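Local coordinates for protein glycerol dehydrogenase (Schizosaccharomyces pombe, PDB 1TA9) that catalyses the NAD(+)-dependent oxidation of glycerol to dihydroxyacetone with a zinc ion, a step in the assimilation of glycerol, at residues 370-374 and 375-379; 353-356 and 357-361. All blocks are in the same frame, centred on the assembly; numbering follows the deposited sequence.

Interaction 1. Residues 370-374 and 375-379; sequences TLEEL and GIPNV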
loop_
_atom_site.group_PDB
_atom_site.type_symbol
_atom_site.label_atom_id
_atom_site.label_comp_id
_atom_site.label_asym_id
_atom_site.label_seq_id
_atom_site.Cartn_x
_atom_site.Cartn_y
_atom_site.Cartn_z
ATOM N N THR B 370 13.698 25.605 21.224
ATOM C CA THR B 370 14.111 26.932 20.779
ATOM C C THR B 370 15.092 27.535 21.773
ATOM O O THR B 370 15.128 27.135 22.936
ATOM C CB THR B 370 12.910 27.891 20.662
ATOM O OG1 THR B 370 12.251 27.989 21.930
ATOM C CG2 THR B 370 11.923 27.387 19.620
ATOM N N LEU B 371 15.883 28.499 21.310
ATOM C CA LEU B 371 16.858 29.170 22.169
ATOM C C LEU B 371 16.128 29.918 23.282
ATOM O O LEU B 371 16.631 30.039 24.403
ATOM C CB LEU B 371 17.706 30.143 21.340
ATOM C CG LEU B 371 18.642 29.491 20.314
ATOM C CD1 LEU B 371 19.236 30.548 19.391
ATOM C CD2 LEU B 371 19.746 28.733 21.049
ATOM N N GLU B 372 14.937 30.419 22.963
ATOM C CA GLU B 372 14.125 31.141 23.933
ATOM C C GLU B 372 13.824 30.221 25.115
ATOM O O GLU B 372 14.030 30.593 26.268
ATOM C CB GLU B 372 12.811 31.603 23.291
ATOM C CG GLU B 372 11.879 32.351 24.241
ATOM C CD GLU B 372 12.275 33.808 24.444
ATOM O OE1 GLU B 372 11.862 34.405 25.461
ATOM O OE2 GLU B 372 12.987 34.368 23.582
ATOM N N GLU B 373 13.350 29.012 24.821
ATOM C CA GLU B 373 13.018 28.057 25.874
ATOM C C GLU B 373 14.253 27.609 26.650
ATOM O O GLU B 373 14.183 27.387 27.862
ATOM C CB GLU B 373 12.304 26.840 25.286
ATOM C CG GLU B 373 11.025 27.191 24.552
ATOM C CD GLU B 373 10.413 25.994 23.865
ATOM O OE1 GLU B 373 9.556 25.327 24.481
ATOM O OE2 GLU B 373 10.809 25.713 22.711
ATOM N N LEU B 374 15.378 27.472 25.952
ATOM C CA LEU B 374 16.620 27.071 26.606
ATOM C C LEU B 374 17.063 28.153 27.586
ATOM O O LEU B 374 17.905 27.911 28.446
ATOM C CB LEU B 374 17.729 26.845 25.576
ATOM C CG LEU B 374 17.634 25.594 24.700
ATOM C CD1 LEU B 374 18.834 25.543 23.770
ATOM C CD2 LEU B 374 17.591 24.345 25.580
ATOM N N GLY B 375 16.495 29.347 27.437
ATOM C CA GLY B 375 16.837 30.452 28.317
ATOM C C GLY B 375 17.980 31.331 27.837
ATOM O O GLY B 375 18.479 32.162 28.592
ATOM N N ILE B 376 18.391 31.159 26.583
ATOM C CA ILE B 376 19.488 31.942 26.022
ATOM C C ILE B 376 19.137 32.545 24.659
ATOM O O ILE B 376 19.874 32.381 23.684
ATOM C CB ILE B 376 20.755 31.074 25.871
ATOM C CG1 ILE B 376 20.422 29.799 25.088
ATOM C CG2 ILE B 376 21.312 30.723 27.242
ATOM C CD1 ILE B 376 21.620 28.908 24.841
ATOM N N PRO B 377 18.013 33.273 24.581
ATOM C CA PRO B 377 17.579 33.893 23.327
ATOM C C PRO B 377 18.567 34.896 22.740
ATOM O O PRO B 377 18.641 35.064 21.524
ATOM C CB PRO B 377 16.247 34.538 23.707
ATOM C CG PRO B 377 16.454 34.907 25.142
ATOM C CD PRO B 377 17.131 33.673 25.694
ATOM N N ASN B 378 19.338 35.550 23.600
ATOM C CA ASN B 378 20.296 36.546 23.145
ATOM C C ASN B 378 21.718 36.023 22.959
ATOM O O ASN B 378 22.658 36.811 22.867
ATOM C CB ASN B 378 20.308 37.720 24.127
ATOM C CG ASN B 378 18.944 38.349 24.290
ATOM O OD1 ASN B 378 18.608 38.862 25.361
ATOM N ND2 ASN B 378 18.151 38.324 23.228
ATOM N N VAL B 379 21.887 34.704 22.902
ATOM C CA VAL B 379 23.220 34.140 22.724
ATOM C C VAL B 379 23.849 34.754 21.465
ATOM O O VAL B 379 23.210 34.842 20.419
ATOM C CB VAL B 379 23.162 32.593 22.614
ATOM C CG1 VAL B 379 22.398 32.182 21.362
ATOM C CG2 VAL B 379 24.568 32.022 22.624
#
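The carbonyl oxygen of L371 receives the N-H of I376 at an N to O distance of 3.0 Å; the donor lies 21° off the carbonyl plane. The N-H of G375 reaches E372 O, also at 3.0 Å between N and O, but from above that carbonyl's plane and off its lone pairs, so this bond is the less well directed of the two. The pair closes the short helix 371-374 with a Schellman motif, in which G375, with its phi of 91°, turns the chain back and L371 and I376 meet as the apolar pair that flanks the turn. Their side chains come together at L371 CD2 and I376 CG1, 4.2 Å apart, and I376 CG1 also lies 4.0 Å from L374 CB. This double contact follows from chi1 of I376 (53°), which tucks CG1 between the backbone N and the carbonyl carbon. The other methyl of L371, CD1, touches CG1 of V379, the residue that ends the type I turn 376-379, the two side chains crossing at about a right angle. L374 O is buried here without a partner. On the exposed flank, the chain of E372 bends at its second torsion and brings OE2 to 3.3 Å from P377 CB. At the front end, T370 is the N-cap: its OG1 accepts from E373 N and donates its own proton to E373 OE2, 2.8 Å from OG1, on the anti lone pair. The backbone N-H groups of I369 and F434 hold the two carboxylate oxygens of E373, at OE2 and OE1 respectively. L371 packs on Y339 and on R284 of the second subunit, while I376 leans on I324 and P327.

Interaction 2. Residues 353-356 and 357-361; sequences EDFN and NLASF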
loop_
_atom_site.group_PDB
_atom_site.type_symbol
_atom_site.label_atom_id
_atom_site.label_comp_id
_atom_site.label_asym_id
_atom_site.label_seq_id
_atom_site.Cartn_x
_atom_site.Cartn_y
_atom_site.Cartn_z
ATOM N N GLU B 353 10.505 18.383 6.690
ATOM C CA GLU B 353 9.376 17.613 7.220
ATOM C C GLU B 353 9.819 16.622 8.296
ATOM O O GLU B 353 9.145 16.458 9.310
ATOM C CB GLU B 353 8.653 16.861 6.097
ATOM C CG GLU B 353 7.787 17.752 5.215
ATOM C CD GLU B 353 6.632 18.394 5.977
ATOM O OE1 GLU B 353 5.753 17.652 6.470
ATOM O OE2 GLU B 353 6.602 19.641 6.082
ATOM N N ASP B 354 10.952 15.964 8.074
ATOM C CA ASP B 354 11.469 15.001 9.043
ATOM C C ASP B 354 11.959 15.691 10.309
ATOM O O ASP B 354 11.854 15.142 11.407
ATOM C CB ASP B 354 12.583 14.175 8.412
ATOM C CG ASP B 354 12.073 13.290 7.302
ATOM O OD1 ASP B 354 12.489 13.480 6.142
ATOM O OD2 ASP B 354 11.238 12.410 7.599
ATOM N N PHE B 355 12.502 16.896 10.160
ATOM C CA PHE B 355 12.946 17.647 11.327
ATOM C C PHE B 355 11.694 17.969 12.137
ATOM O O PHE B 355 11.667 17.788 13.354
ATOM C CB PHE B 355 13.655 18.942 10.904
ATOM C CG PHE B 355 13.868 19.926 12.032
ATOM C CD1 PHE B 355 12.833 20.756 12.457
ATOM C CD2 PHE B 355 15.103 20.018 12.670
ATOM C CE1 PHE B 355 13.024 21.667 13.501
ATOM C CE2 PHE B 355 15.305 20.923 13.714
ATOM C CZ PHE B 355 14.264 21.748 14.130
ATOM N N ASN B 356 10.652 18.431 11.453
ATOM C CA ASN B 356 9.404 18.782 12.122
ATOM C C ASN B 356 8.788 17.618 12.884
ATOM O O ASN B 356 8.235 17.801 13.968
ATOM C CB ASN B 356 8.382 19.325 11.118
ATOM C CG ASN B 356 8.749 20.702 10.602
ATOM O OD1 ASN B 356 9.591 21.389 11.181
ATOM N ND2 ASN B 356 8.111 21.118 9.517
ATOM N N ASN B 357 8.876 16.417 12.327
ATOM C CA ASN B 357 8.309 15.264 13.009
ATOM C C ASN B 357 8.984 15.033 14.359
ATOM O O ASN B 357 8.319 14.695 15.340
ATOM C CB ASN B 357 8.414 14.013 12.132
ATOM C CG ASN B 357 7.460 14.052 10.950
ATOM O OD1 ASN B 357 6.425 14.716 10.998
ATOM N ND2 ASN B 357 7.793 13.324 9.893
ATOM N N LEU B 358 10.296 15.228 14.420
ATOM C CA LEU B 358 11.019 15.032 15.674
ATOM C C LEU B 358 10.801 16.211 16.619
ATOM O O LEU B 358 10.546 16.021 17.806
ATOM C CB LEU B 358 12.517 14.846 15.409
ATOM C CG LEU B 358 13.409 14.539 16.620
ATOM C CD1 LEU B 358 12.922 13.280 17.331
ATOM C CD2 LEU B 358 14.851 14.359 16.149
ATOM N N ALA B 359 10.900 17.427 16.091
ATOM C CA ALA B 359 10.699 18.620 16.905
ATOM C C ALA B 359 9.293 18.643 17.511
ATOM O O ALA B 359 9.116 19.031 18.669
ATOM C CB ALA B 359 10.928 19.870 16.063
ATOM N N SER B 360 8.292 18.234 16.733
ATOM C CA SER B 360 6.919 18.221 17.236
ATOM C C SER B 360 6.778 17.222 18.381
ATOM O O SER B 360 6.075 17.485 19.361
ATOM C CB SER B 360 5.928 17.877 16.116
ATOM O OG SER B 360 6.253 16.647 15.501
ATOM N N PHE B 361 7.444 16.077 18.251
ATOM C CA PHE B 361 7.407 15.053 19.289
ATOM C C PHE B 361 8.029 15.606 20.567
ATOM O O PHE B 361 7.484 15.432 21.660
ATOM C CB PHE B 361 8.190 13.807 18.856
ATOM C CG PHE B 361 8.095 12.666 19.841
ATOM C CD1 PHE B 361 6.957 11.865 19.888
ATOM C CD2 PHE B 361 9.128 12.414 20.741
ATOM C CE1 PHE B 361 6.849 10.825 20.824
ATOM C CE2 PHE B 361 9.028 11.380 21.677
ATOM C CZ PHE B 361 7.887 10.586 21.717
HETATM O O HOH W 1 6.094 16.714 9.318
HETATM O O HOH W 2 10.118 11.755 9.844
#
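F355 and A359, one turn apart on helix 352-364, meet both through the backbone and through their side chains. The N-H of A359 points almost straight at F355 O, 2.9 Å from N to O, and the methyl CB of A359 rests 3.8 Å from CE1 of the phenylalanine ring. With CG anti to the backbone N (chi1 167°), the ring of F355 is carried out on the buried side, where the amide oxygen OD1 of the adjacent N356 lies in its plane, at the edge. N356 O is approached twice by S360: the backbone N donates to it at 2.8 Å, and OG stands equally near. That hydroxyl proton could instead go to N357 O, as S360 OG is placed between the two carbonyls.

The solvent side, formed by E353, D354 and N357, is looser, and there water carries the side-chain contacts. N357 folds its amide back over its own helix, with CG 3.4 Å from E353 O. One water accepts from N357 ND2 and donates to D354 OD2 at 2.6 Å, bridging two groups that do not bond directly, which is consistent with the way the amide is turned. A second water lies between N357 OD1 and E353 OE1, though its protons are contested by further acceptors. From the dry side, F355 enters between helices 333-347 and 407-428, touching L342, V345 and V417 and meeting Y420 edge-to-face, while L358 also packs on L342 and V345 and W424 packs on N356 and S360.

Interactions 1 and 2 follow one another along the chain, 353-361 before 370-379. Their centres lie 19 Å apart and their nearest atoms about 8 Å, so they do not touch; shared neighbours connect them. Helix 407-428 runs past both, its S421 contacting F355 of one and T370 of the other, and helix 333-347 touches L371 and L374 through Y339, and F355 and L358 through L342 and V345. That second helix begins at H333, a zinc ligand together with D232 and H315. The side chain of L374 is about 11 Å from that of H333, and that of L358 about 12 Å from the bound potassium ion; neither contact supplies a metal ligand.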